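Local coordinates for enhancer of mRNA-decapping protein 4 homolog (Drosophila melanogaster, PDB 2VXG) that seems to play a role in mRNA decapping during mRNA decay and is required for silencing a subset of endogenous miRNA targets, seen here as its all-helical C-terminal domain, at residues G14-N17 with K18-Q22; H38-S41 with N42-F45; T102-Y105 with R106-Q110; L79-A82 with L83-I86; R51-Q54 with K55-L58. One frame throughout, in Å; residues are numbered along the deposited sequence.

Contact 1: G14-N17 with K18-Q22; sequences GQIN and KAFHQ
Ile16 meets Phe20, and Asn17 meets His21, in a local i to i+4 contact on the first turns of helix 16-25, which starts directly after helix 2-13. That earlier helix ends in a Schellman motif with Gly14 at its C-prime position, and Gln15 then serves as N-cap residue of the new helix. The backbone bond from Ala19 N to Gln15 O (3.1 Å) opens the series, followed by Phe20 N to Ile16 O and His21 N to Asn17 O (2.7 Å). Ile16 and Phe20 run side by side: CG1 of Ile16, anti to its own N (chi1 -171°), lies 3.8 Å from Phe20 CE1, while Ile16 O sits at the ring edge, 3.2 Å from Phe20 CD1. The His21 imidazole instead turns a face to Asn17 O, which is 3.3 Å from CG, and its NE2 bonds Glu53 OE1. A leucine in place of His21 would probably leave that carboxylate oxygen without its imidazole mate and weaken the tie to the start of helix 54-66. Asn17 adds bonds to Glu53 N and Arg51 O. Ala19 packs on helix 2-13, while Phe20 reaches Thr35 and Leu36 of helix 29-38 and Val56 and Leu60 of helix 54-66.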
loop_
_atom_site.group_PDB
_atom_site.type_symbol
_atom_site.label_atom_id
_atom_site.label_comp_id
_atom_site.label_asym_id
_atom_site.label_seq_id
_atom_site.Cartn_x
_atom_site.Cartn_y
_atom_site.Cartn_z
ATOM N N GLY A 14 9.723 -16.525 -4.346
ATOM C CA GLY A 14 10.096 -15.735 -3.173
ATOM C C GLY A 14 10.710 -14.415 -3.581
ATOM O O GLY A 14 11.175 -13.646 -2.726
ATOM N N GLN A 15 10.687 -14.135 -4.889
ATOM C CA GLN A 15 11.149 -12.855 -5.420
ATOM C C GLN A 15 10.047 -11.791 -5.268
ATOM O O GLN A 15 9.505 -11.275 -6.245
ATOM C CB GLN A 15 11.601 -13.029 -6.876
ATOM C CG GLN A 15 12.866 -13.967 -6.985
ATOM C CD GLN A 15 13.315 -14.268 -8.409
ATOM O OE1 GLN A 15 12.504 -14.534 -9.298
ATOM N NE2 GLN A 15 14.633 -14.276 -8.621
ATOM N N ILE A 16 9.715 -11.479 -4.014
ATOM C CA ILE A 16 8.553 -10.650 -3.705
ATOM C C ILE A 16 8.648 -9.200 -4.198
ATOM O O ILE A 16 7.663 -8.652 -4.724
ATOM C CB ILE A 16 8.238 -10.697 -2.183
ATOM C CG1 ILE A 16 6.905 -10.011 -1.872
ATOM C CG2 ILE A 16 9.379 -10.097 -1.398
ATOM C CD1 ILE A 16 6.364 -10.329 -0.450
ATOM N N ASN A 17 9.807 -8.560 -4.039
ATOM C CA ASN A 17 9.935 -7.184 -4.515
ATOM C C ASN A 17 9.859 -7.111 -6.029
ATOM O O ASN A 17 9.175 -6.244 -6.540
ATOM C CB ASN A 17 11.211 -6.524 -4.017
ATOM C CG ASN A 17 11.118 -6.191 -2.576
ATOM O OD1 ASN A 17 10.362 -5.304 -2.190
ATOM N ND2 ASN A 17 11.805 -6.961 -1.747
ATOM N N LYS A 18 10.504 -8.038 -6.730
ATOM C CA LYS A 18 10.374 -8.072 -8.187
ATOM C C LYS A 18 8.911 -8.231 -8.637
ATOM O O LYS A 18 8.535 -7.645 -9.614
ATOM C CB LYS A 18 11.252 -9.148 -8.854
ATOM C CG LYS A 18 12.767 -8.952 -8.679
ATOM C CD LYS A 18 13.568 -9.916 -9.512
ATOM C CE LYS A 18 15.073 -9.904 -9.144
ATOM N NZ LYS A 18 15.902 -10.524 -10.253
ATOM N N ALA A 19 8.129 -9.048 -7.930
ATOM C CA ALA A 19 6.704 -9.226 -8.213
ATOM C C ALA A 19 5.999 -7.883 -8.030
ATOM O O ALA A 19 5.211 -7.464 -8.886
ATOM C CB ALA A 19 6.100 -10.268 -7.332
ATOM N N PHE A 20 6.343 -7.171 -6.962
ATOM C CA PHE A 20 5.697 -5.889 -6.689
ATOM C C PHE A 20 6.151 -4.802 -7.634
ATOM O O PHE A 20 5.341 -3.949 -7.974
ATOM C CB PHE A 20 5.856 -5.467 -5.218
ATOM C CG PHE A 20 4.801 -6.056 -4.307
ATOM C CD1 PHE A 20 4.858 -7.387 -3.962
ATOM C CD2 PHE A 20 3.729 -5.278 -3.833
ATOM C CE1 PHE A 20 3.914 -7.971 -3.128
ATOM C CE2 PHE A 20 2.749 -5.845 -2.974
ATOM C CZ PHE A 20 2.850 -7.204 -2.639
ATOM N N HIS A 21 7.407 -4.827 -8.071
ATOM C CA HIS A 21 7.879 -3.884 -9.103
ATOM C C HIS A 21 6.995 -4.007 -10.310
ATOM O O HIS A 21 6.535 -3.002 -10.824
ATOM C CB HIS A 21 9.348 -4.137 -9.557
ATOM C CG HIS A 21 10.388 -3.873 -8.508
ATOM N ND1 HIS A 21 11.651 -4.442 -8.557
ATOM C CD2 HIS A 21 10.331 -3.197 -7.336
ATOM C CE1 HIS A 21 12.339 -4.080 -7.485
ATOM N NE2 HIS A 21 11.568 -3.298 -6.737
ATOM N N GLN A 22 6.727 -5.248 -10.733
ATOM C CA GLN A 22 5.938 -5.496 -11.924
ATOM C C GLN A 22 4.532 -5.013 -11.690
ATOM O O GLN A 22 3.997 -4.265 -12.510
ATOM C CB GLN A 22 5.906 -6.993 -12.277
ATOM C CG GLN A 22 5.033 -7.358 -13.491
ATOM C CD GLN A 22 5.478 -6.741 -14.820
ATOM O OE1 GLN A 22 4.936 -5.719 -15.247
ATOM N NE2 GLN A 22 6.453 -7.366 -15.486
#

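Contact 2: H38-S41 with N42-F45; sequences HTDS and NQAF
Asp40 caps the short helix 41-44 by accepting Asn42 N at its OD1 (3.0 Å), and its own carbonyl takes Ala44 N in a straight bond of 2.8 Å (N-H...O angle 168°). The capping N-H meets OD1 from above the carboxylate plane. With CG anti to the backbone N (chi1 -172°), the carboxylate stays beside the carbonyl carbon and reaches forward over the first turn. The same OD1 receives a weak second bond from Asn42 ND2 at 3.4 Å, the amide plane standing 80° to the carboxylate. Two donors thus converge on one oxygen of the N-cap residue, and Asp40 O likewise takes a weak bond from Gln43 N besides that of Ala44. Phe45 N closes the last turn on Ser41 O at 2.8 Å, coming from above the carbonyl plane. Outward from these bonds, the Gln43 chain runs across Asp40 at about a right angle, its CG 3.8 Å from Asp40 CB. Thr39 OG1 lies 3.9 Å from Ala44 CB, a loose touch. Ser41 OG is hydrogen-bonded to Tyr78 OH of helix 73-85, and the Phe45 ring meets the ring of Tyr78. Following helix 29-38, the turn rests on helix 16-25 through Thr39 and Ala44 against Ile16, and Ala44 O accepts Leu52 N ahead of helix 54-66.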
loop_
_atom_site.group_PDB
_atom_site.type_symbol
_atom_site.label_atom_id
_atom_site.label_comp_id
_atom_site.label_asym_id
_atom_site.label_seq_id
_atom_site.Cartn_x
_atom_site.Cartn_y
_atom_site.Cartn_z
ATOM N N HIS A 38 -2.445 -12.747 -3.818
ATOM C CA HIS A 38 -1.566 -13.924 -3.873
ATOM C C HIS A 38 -0.298 -13.848 -3.064
ATOM O O HIS A 38 0.535 -14.727 -3.195
ATOM C CB HIS A 38 -1.119 -14.211 -5.310
ATOM C CG HIS A 38 -2.215 -14.711 -6.168
ATOM N ND1 HIS A 38 -3.091 -13.868 -6.813
ATOM C CD2 HIS A 38 -2.633 -15.968 -6.429
ATOM C CE1 HIS A 38 -3.985 -14.590 -7.458
ATOM N NE2 HIS A 38 -3.731 -15.862 -7.239
ATOM N N THR A 39 -0.066 -12.796 -2.297
ATOM C CA THR A 39 1.219 -12.747 -1.593
ATOM C C THR A 39 0.977 -13.080 -0.136
ATOM O O THR A 39 -0.098 -12.852 0.392
ATOM C CB THR A 39 2.079 -11.411 -1.799
ATOM O OG1 THR A 39 2.304 -10.714 -0.563
ATOM C CG2 THR A 39 1.509 -10.505 -2.829
ATOM N N ASP A 40 1.981 -13.683 0.478
ATOM C CA ASP A 40 1.904 -14.051 1.878
ATOM C C ASP A 40 2.257 -12.797 2.657
ATOM O O ASP A 40 3.401 -12.348 2.628
ATOM C CB ASP A 40 2.876 -15.182 2.166
ATOM C CG ASP A 40 2.719 -15.759 3.565
ATOM O OD1 ASP A 40 2.188 -15.086 4.476
ATOM O OD2 ASP A 40 3.140 -16.917 3.741
ATOM N N SER A 41 1.274 -12.233 3.346
ATOM C CA SER A 41 1.473 -11.031 4.158
ATOM C C SER A 41 2.558 -11.182 5.237
ATOM O O SER A 41 3.162 -10.193 5.656
ATOM C CB SER A 41 0.159 -10.638 4.825
ATOM O OG SER A 41 -0.895 -10.720 3.870
ATOM N N ASN A 42 2.793 -12.407 5.688
ATOM C CA ASN A 42 3.834 -12.643 6.682
ATOM C C ASN A 42 5.225 -12.748 6.045
ATOM O O ASN A 42 6.221 -12.562 6.733
ATOM C CB ASN A 42 3.492 -13.838 7.576
ATOM C CG ASN A 42 2.112 -13.687 8.229
ATOM O OD1 ASN A 42 1.984 -13.190 9.353
ATOM N ND2 ASN A 42 1.064 -14.051 7.480
ATOM N N GLN A 43 5.289 -13.003 4.737
ATOM C CA GLN A 43 6.515 -12.735 3.965
ATOM C C GLN A 43 6.633 -11.223 3.706
ATOM O O GLN A 43 7.678 -10.599 3.985
ATOM C CB GLN A 43 6.544 -13.522 2.634
ATOM C CG GLN A 43 6.613 -15.061 2.813
ATOM C CD GLN A 43 6.952 -15.842 1.522
ATOM O OE1 GLN A 43 7.798 -15.432 0.719
ATOM N NE2 GLN A 43 6.296 -16.985 1.344
ATOM N N ALA A 44 5.564 -10.629 3.186
ATOM C CA ALA A 44 5.592 -9.225 2.801
ATOM C C ALA A 44 6.040 -8.372 3.975
ATOM O O ALA A 44 6.940 -7.552 3.837
ATOM C CB ALA A 44 4.218 -8.766 2.277
ATOM N N PHE A 45 5.440 -8.593 5.143
ATOM C CA PHE A 45 5.618 -7.662 6.251
ATOM C C PHE A 45 6.462 -8.156 7.414
ATOM O O PHE A 45 6.336 -7.658 8.539
ATOM C CB PHE A 45 4.251 -7.135 6.689
ATOM C CG PHE A 45 3.557 -6.396 5.605
ATOM C CD1 PHE A 45 4.081 -5.199 5.127
ATOM C CD2 PHE A 45 2.444 -6.916 4.998
ATOM C CE1 PHE A 45 3.490 -4.529 4.096
ATOM C CE2 PHE A 45 1.826 -6.237 3.976
ATOM C CZ PHE A 45 2.349 -5.027 3.517
#

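Contact 3: T102-Y105 with R106-Q110; sequences TELY and RNCQQ
Leu104 CD1 touches Cys108 SG at 3.7 Å, the apolar side of a two-turn contact within the long helix 91-114. The two side chains leave the helix differently: Leu104 has CG anti to its backbone N (chi1 167°), whereas Cys108 has SG beside its N and anti to the carbonyl carbon (chi1 -70°), which turns the sulfur back toward the preceding turn. Cys108 SG also lies 3.3 Å from Leu104 O. On the solvent side Glu103 folds at chi2, bringing its carboxylate across the extended chain of Arg106; OE1 comes 4.1 Å from Arg106 CD and 4.8 Å from NE, too far for a salt bridge. The aliphatic part of Arg106 starts with CB 3.4 Å from Thr102 O. Tyr105 points its CB away from segment 106-110, though CD2 still lies 3.9 Å from Arg106 N. Beneath the side chains run four regular backbone bonds, among them Asn107 N to Glu103 O at 2.9 Å. Thr102 and Tyr105 can be phosphorylated, though neither is modified here. Thr102 OG1 bonds Pro98 O, Tyr105 makes a cation-pi contact with Arg135, Leu104 and Cys108 pack on helix 121-134, and Leu104 also reaches Ile61 and Ser65 of helix 54-66.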
loop_
_atom_site.group_PDB
_atom_site.type_symbol
_atom_site.label_atom_id
_atom_site.label_comp_id
_atom_site.label_asym_id
_atom_site.label_seq_id
_atom_site.Cartn_x
_atom_site.Cartn_y
_atom_site.Cartn_z
ATOM N N THR A 102 1.638 12.877 3.286
ATOM C CA THR A 102 0.793 14.059 3.134
ATOM C C THR A 102 -0.324 13.802 2.092
ATOM O O THR A 102 -1.486 14.196 2.277
ATOM C CB THR A 102 1.668 15.264 2.716
ATOM O OG1 THR A 102 2.555 15.591 3.792
ATOM C CG2 THR A 102 0.833 16.462 2.368
ATOM N N GLU A 103 0.048 13.154 0.987
ATOM C CA GLU A 103 -0.917 12.792 -0.042
ATOM C C GLU A 103 -1.837 11.639 0.395
ATOM O O GLU A 103 -3.025 11.658 0.086
ATOM C CB GLU A 103 -0.187 12.417 -1.339
ATOM C CG GLU A 103 -1.068 12.354 -2.592
ATOM C CD GLU A 103 -1.820 13.677 -2.952
ATOM O OE1 GLU A 103 -1.515 14.740 -2.399
ATOM O OE2 GLU A 103 -2.724 13.643 -3.829
ATOM N N LEU A 104 -1.290 10.654 1.109
ATOM C CA LEU A 104 -2.080 9.591 1.713
ATOM C C LEU A 104 -3.140 10.205 2.633
ATOM O O LEU A 104 -4.314 9.868 2.555
ATOM C CB LEU A 104 -1.178 8.619 2.503
ATOM C CG LEU A 104 -1.927 7.647 3.427
ATOM C CD1 LEU A 104 -2.817 6.680 2.647
ATOM C CD2 LEU A 104 -0.978 6.887 4.347
ATOM N N TYR A 105 -2.700 11.131 3.489
ATOM C CA TYR A 105 -3.599 11.844 4.380
ATOM C C TYR A 105 -4.741 12.550 3.660
ATOM O O TYR A 105 -5.894 12.423 4.057
ATOM C CB TYR A 105 -2.819 12.880 5.200
ATOM C CG TYR A 105 -3.617 13.341 6.393
ATOM C CD1 TYR A 105 -3.482 12.712 7.616
ATOM C CD2 TYR A 105 -4.516 14.397 6.284
ATOM C CE1 TYR A 105 -4.187 13.104 8.683
ATOM C CE2 TYR A 105 -5.251 14.804 7.360
ATOM C CZ TYR A 105 -5.084 14.140 8.567
ATOM O OH TYR A 105 -5.797 14.522 9.653
ATOM N N ARG A 106 -4.376 13.273 2.594
ATOM C CA ARG A 106 -5.293 14.068 1.778
ATOM C C ARG A 106 -6.309 13.145 1.109
ATOM O O ARG A 106 -7.496 13.413 1.119
ATOM C CB ARG A 106 -4.487 14.930 0.748
ATOM C CG ARG A 106 -5.282 15.947 -0.152
ATOM C CD ARG A 106 -4.343 17.135 -0.629
ATOM N NE ARG A 106 -4.883 18.035 -1.663
ATOM C CZ ARG A 106 -5.404 19.265 -1.488
ATOM N NH1 ARG A 106 -5.554 19.817 -0.287
ATOM N NH2 ARG A 106 -5.827 19.945 -2.545
ATOM N N ASN A 107 -5.835 12.028 0.552
ATOM C CA ASN A 107 -6.733 11.029 0.001
ATOM C C ASN A 107 -7.671 10.375 1.000
ATOM O O ASN A 107 -8.837 10.092 0.665
ATOM C CB ASN A 107 -5.941 9.939 -0.748
ATOM C CG ASN A 107 -5.432 10.423 -2.087
ATOM O OD1 ASN A 107 -4.261 10.267 -2.427
ATOM N ND2 ASN A 107 -6.298 11.023 -2.843
ATOM N N CYS A 108 -7.155 10.083 2.199
ATOM C CA CYS A 108 -7.977 9.523 3.279
ATOM C C CYS A 108 -9.022 10.529 3.702
ATOM O O CYS A 108 -10.168 10.166 3.921
ATOM C CB CYS A 108 -7.127 9.119 4.509
ATOM S SG CYS A 108 -6.048 7.672 4.242
ATOM N N GLN A 109 -8.634 11.799 3.800
ATOM C CA GLN A 109 -9.620 12.844 4.129
ATOM C C GLN A 109 -10.778 12.889 3.092
ATOM O O GLN A 109 -11.952 13.013 3.458
ATOM C CB GLN A 109 -8.936 14.209 4.285
ATOM C CG GLN A 109 -8.933 15.032 3.039
ATOM C CD GLN A 109 -7.962 16.230 2.997
ATOM O OE1 GLN A 109 -7.076 16.428 3.879
ATOM N NE2 GLN A 109 -8.123 17.018 1.940
ATOM N N GLN A 110 -10.447 12.742 1.812
ATOM C CA GLN A 110 -11.467 12.727 0.740
ATOM C C GLN A 110 -12.318 11.471 0.805
ATOM O O GLN A 110 -13.531 11.534 0.634
ATOM C CB GLN A 110 -10.819 12.921 -0.633
ATOM C CG GLN A 110 -10.141 14.306 -0.714
ATOM C CD GLN A 110 -11.138 15.443 -0.555
ATOM O OE1 GLN A 110 -12.091 15.547 -1.328
ATOM N NE2 GLN A 110 -10.935 16.291 0.447
#

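Contact 4: L79-A82 with L83-I86; sequences LNEA and LLAI
Leu83 begins the last turn of helix 73-85 with its N bonded to Leu79 O at 3.0 Å, a nearly straight bond (N-H...O angle 165°), and its CB lies 3.5 Å from the same oxygen. Its CG is anti to the backbone N (chi1 177°), which carries the isobutyl group off the segment 79-82 and leaves only CB against the previous turn. Leu84 takes the other course. With CG beside the backbone N and anti to the carbonyl carbon, the branch point lies 3.3 Å from Asn80 O, the acceptor of Leu84 N (3.1 Å); CD1 follows alongside that carbonyl and ends near the carboxylate of Glu81. At Ala85 the bonding changes: its N bonds Glu81 O at 3.0 Å with a bent N-H...O angle of 133°, and makes a weak second bond to Ala82 O. Its methyl, meanwhile, sits 3.5 Å from Glu81 O. Ile86 has left helical backbone angles, yet its N still makes a weak bond to Ala82 O as well as one to Leu83 O, and its CG1 rests 3.6 Å from Ala82 O. One carbonyl, that of Ala82, therefore accepts two weak bonds where the regular pattern runs out. The turn is wedged among three helices: Ala82 and Ala85 meet Leu57 of helix 54-66, Leu83 lies on Leu127 and Tyr134 of helix 121-134, and Leu83 and Ile86 both reach Leu101 of helix 91-114.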
loop_
_atom_site.group_PDB
_atom_site.type_symbol
_atom_site.label_atom_id
_atom_site.label_comp_id
_atom_site.label_asym_id
_atom_site.label_seq_id
_atom_site.Cartn_x
_atom_site.Cartn_y
_atom_site.Cartn_z
ATOM N N LEU A 79 -2.536 -1.003 3.650
ATOM C CA LEU A 79 -2.190 0.386 3.978
ATOM C C LEU A 79 -1.678 0.442 5.402
ATOM O O LEU A 79 -0.676 1.089 5.661
ATOM C CB LEU A 79 -3.392 1.318 3.899
ATOM C CG LEU A 79 -3.854 1.744 2.532
ATOM C CD1 LEU A 79 -4.970 2.775 2.764
ATOM C CD2 LEU A 79 -2.672 2.250 1.703
ATOM N N ASN A 80 -2.407 -0.210 6.299
ATOM C CA ASN A 80 -1.984 -0.367 7.705
ATOM C C ASN A 80 -0.569 -0.928 7.843
ATOM O O ASN A 80 0.277 -0.319 8.482
ATOM C CB ASN A 80 -2.945 -1.274 8.475
ATOM C CG ASN A 80 -4.313 -0.609 8.772
ATOM O OD1 ASN A 80 -4.475 0.600 8.636
ATOM N ND2 ASN A 80 -5.298 -1.425 9.184
ATOM N N GLU A 81 -0.343 -2.114 7.274
ATOM C CA GLU A 81 0.958 -2.792 7.389
ATOM C C GLU A 81 2.057 -2.044 6.700
ATOM O O GLU A 81 3.134 -1.923 7.254
ATOM C CB GLU A 81 0.937 -4.209 6.850
ATOM C CG GLU A 81 0.017 -5.137 7.568
ATOM C CD GLU A 81 0.469 -5.633 8.905
ATOM O OE1 GLU A 81 1.601 -5.354 9.391
ATOM O OE2 GLU A 81 -0.362 -6.358 9.491
ATOM N N ALA A 82 1.783 -1.485 5.521
ATOM C CA ALA A 82 2.818 -0.741 4.826
ATOM C C ALA A 82 3.249 0.474 5.624
ATOM O O ALA A 82 4.447 0.756 5.744
ATOM C CB ALA A 82 2.389 -0.368 3.396
ATOM N N LEU A 83 2.298 1.215 6.197
ATOM C CA LEU A 83 2.667 2.353 7.051
ATOM C C LEU A 83 3.523 1.902 8.238
ATOM O O LEU A 83 4.537 2.528 8.569
ATOM C CB LEU A 83 1.401 3.084 7.567
ATOM C CG LEU A 83 1.500 4.265 8.540
ATOM C CD1 LEU A 83 2.013 5.503 7.804
ATOM C CD2 LEU A 83 0.134 4.602 9.158
ATOM N N LEU A 84 3.097 0.842 8.909
ATOM C CA LEU A 84 3.845 0.317 10.078
ATOM C C LEU A 84 5.242 -0.153 9.711
ATOM O O LEU A 84 6.095 -0.189 10.565
ATOM C CB LEU A 84 3.087 -0.816 10.758
ATOM C CG LEU A 84 1.744 -0.472 11.425
ATOM C CD1 LEU A 84 1.111 -1.720 11.955
ATOM C CD2 LEU A 84 1.924 0.563 12.573
ATOM N N ALA A 85 5.454 -0.516 8.443
ATOM C CA ALA A 85 6.779 -0.955 7.945
ATOM C C ALA A 85 7.699 0.169 7.469
ATOM O O ALA A 85 8.899 -0.078 7.189
ATOM C CB ALA A 85 6.606 -1.970 6.820
ATOM N N ILE A 86 7.174 1.384 7.344
ATOM C CA ILE A 86 8.012 2.543 7.020
ATOM C C ILE A 86 9.161 2.693 8.028
ATOM O O ILE A 86 8.944 2.790 9.246
ATOM C CB ILE A 86 7.226 3.861 7.019
ATOM C CG1 ILE A 86 6.199 3.922 5.905
ATOM C CG2 ILE A 86 8.162 5.074 6.844
ATOM C CD1 ILE A 86 5.431 5.286 5.900
#

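Contact 5: R51-Q54 with K55-L58; sequences RLEQ and KVLL
Leu57 folds back over Leu52 and Gln54 at the start of helix 54-66, and each of its carbons has a partner one turn earlier. CB lies 3.6 Å from Gln54 O. CG, set beside the backbone N (chi1 -68°), stands 3.5 Å from Glu53 O, the acceptor of Leu57 N. From there the branches part: CD1 goes to the amide end of Gln54, 3.6 Å from NE2, and passes Leu52 O, while CD2 crosses obliquely to Leu52 and meets its CB at 4.0 Å. Leu52 CB is thus met by both Leu57 and Val56, whose CG1 approaches it at 4.1 Å from roughly a right angle. The sequence is the N-terminal entry of a helix, with Glu53 at the N-cap position: its carbonyl takes Leu57 N at 3.0 Å in the carbonyl plane and Val56 N more weakly, and Leu58 N then bonds Gln54 O. Trimming Leu57 to an alanine is likely to open a gap beside Leu52 and take away one of the packing partners of Ala82 and Ala85 on the facing helix 73-85. The Glu53 side chain runs alongside Lys55, with OE1 3.2 Å from Lys55 CE but 4.4 Å from NZ, beyond salt-bridge range; that oxygen is held instead by His21 NE2 of helix 16-25. Gln54 is bent at chi2, and its amide is gripped from both ends: OE1 accepts Asn87 N and bonds Thr93 OG1, and NE2 donates to Ala85 O.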
loop_
_atom_site.group_PDB
_atom_site.type_symbol
_atom_site.label_atom_id
_atom_site.label_comp_id
_atom_site.label_asym_id
_atom_site.label_seq_id
_atom_site.Cartn_x
_atom_site.Cartn_y
_atom_site.Cartn_z
ATOM N N ARG A 51 11.381 -9.183 3.171
ATOM C CA ARG A 51 10.340 -8.150 3.300
ATOM C C ARG A 51 10.350 -7.220 2.086
ATOM O O ARG A 51 11.295 -7.200 1.316
ATOM C CB ARG A 51 10.549 -7.351 4.562
ATOM N N LEU A 52 9.292 -6.426 1.965
ATOM C CA LEU A 52 9.167 -5.412 0.905
ATOM C C LEU A 52 10.107 -4.220 1.113
ATOM O O LEU A 52 10.215 -3.672 2.199
ATOM C CB LEU A 52 7.721 -4.935 0.812
ATOM C CG LEU A 52 6.733 -6.039 0.444
ATOM C CD1 LEU A 52 5.317 -5.443 0.384
ATOM C CD2 LEU A 52 7.091 -6.683 -0.897
ATOM N N GLU A 53 10.818 -3.871 0.044
ATOM C CA GLU A 53 11.646 -2.686 -0.028
ATOM C C GLU A 53 10.868 -1.485 0.441
ATOM O O GLU A 53 9.673 -1.414 0.197
ATOM C CB GLU A 53 11.976 -2.438 -1.503
ATOM C CG GLU A 53 13.073 -3.259 -1.984
ATOM C CD GLU A 53 13.188 -3.219 -3.456
ATOM O OE1 GLU A 53 12.410 -2.493 -4.119
ATOM O OE2 GLU A 53 14.047 -3.934 -3.960
ATOM N N GLN A 54 11.544 -0.510 1.042
ATOM C CA GLN A 54 10.896 0.760 1.384
ATOM C C GLN A 54 10.260 1.462 0.180
ATOM O O GLN A 54 9.166 2.026 0.308
ATOM C CB GLN A 54 11.870 1.723 2.043
ATOM C CG GLN A 54 12.362 1.263 3.429
ATOM C CD GLN A 54 11.341 1.473 4.471
ATOM O OE1 GLN A 54 10.979 2.627 4.778
ATOM N NE2 GLN A 54 10.870 0.365 5.072
ATOM N N LYS A 55 10.951 1.451 -0.966
ATOM C CA LYS A 55 10.418 2.092 -2.160
ATOM C C LYS A 55 9.104 1.436 -2.624
ATOM O O LYS A 55 8.236 2.111 -3.128
ATOM C CB LYS A 55 11.461 2.248 -3.276
ATOM C CG LYS A 55 11.894 0.994 -4.069
ATOM C CD LYS A 55 12.880 1.342 -5.211
ATOM C CE LYS A 55 13.707 0.090 -5.602
ATOM N NZ LYS A 55 15.090 0.459 -5.907
ATOM N N VAL A 56 8.982 0.132 -2.411
ATOM C CA VAL A 56 7.789 -0.637 -2.752
ATOM C C VAL A 56 6.683 -0.288 -1.765
ATOM O O VAL A 56 5.551 -0.081 -2.146
ATOM C CB VAL A 56 8.058 -2.154 -2.743
ATOM C CG1 VAL A 56 6.753 -2.944 -2.652
ATOM C CG2 VAL A 56 8.934 -2.596 -3.982
ATOM N N LEU A 57 7.022 -0.201 -0.499
ATOM C CA LEU A 57 6.012 0.153 0.506
ATOM C C LEU A 57 5.391 1.510 0.216
ATOM O O LEU A 57 4.159 1.634 0.271
ATOM C CB LEU A 57 6.619 0.135 1.916
ATOM C CG LEU A 57 7.025 -1.223 2.471
ATOM C CD1 LEU A 57 7.855 -1.060 3.690
ATOM C CD2 LEU A 57 5.799 -2.058 2.762
ATOM N N LEU A 58 6.219 2.526 -0.085
ATOM C CA LEU A 58 5.728 3.920 -0.319
ATOM C C LEU A 58 4.892 4.042 -1.602
ATOM O O LEU A 58 3.926 4.785 -1.669
ATOM C CB LEU A 58 6.868 4.919 -0.346
ATOM C CG LEU A 58 7.561 5.205 1.007
ATOM C CD1 LEU A 58 8.843 6.056 0.914
ATOM C CD2 LEU A 58 6.592 5.772 2.068
#

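From the N terminus, contact 1 starts helix 16-25 after the break from helix 2-13, and contact 2 turns the chain from helix 29-38 into helix 41-44. Contact 5 opens helix 54-66, contact 4 ends helix 73-85, and contact 3 lies inside helix 91-114. Each is closed locally and they follow in series, none nesting or crossing. Contacts 1, 2 and 5 touch one another, joining the first helices to the entry of helix 54-66, and contact 4 meets both 2 and 5. Contact 3 stands apart, about 26 Å from contact 1 between centres and on the opposite side of the chain's centre, its nearest atoms about 4 Å from contact 4.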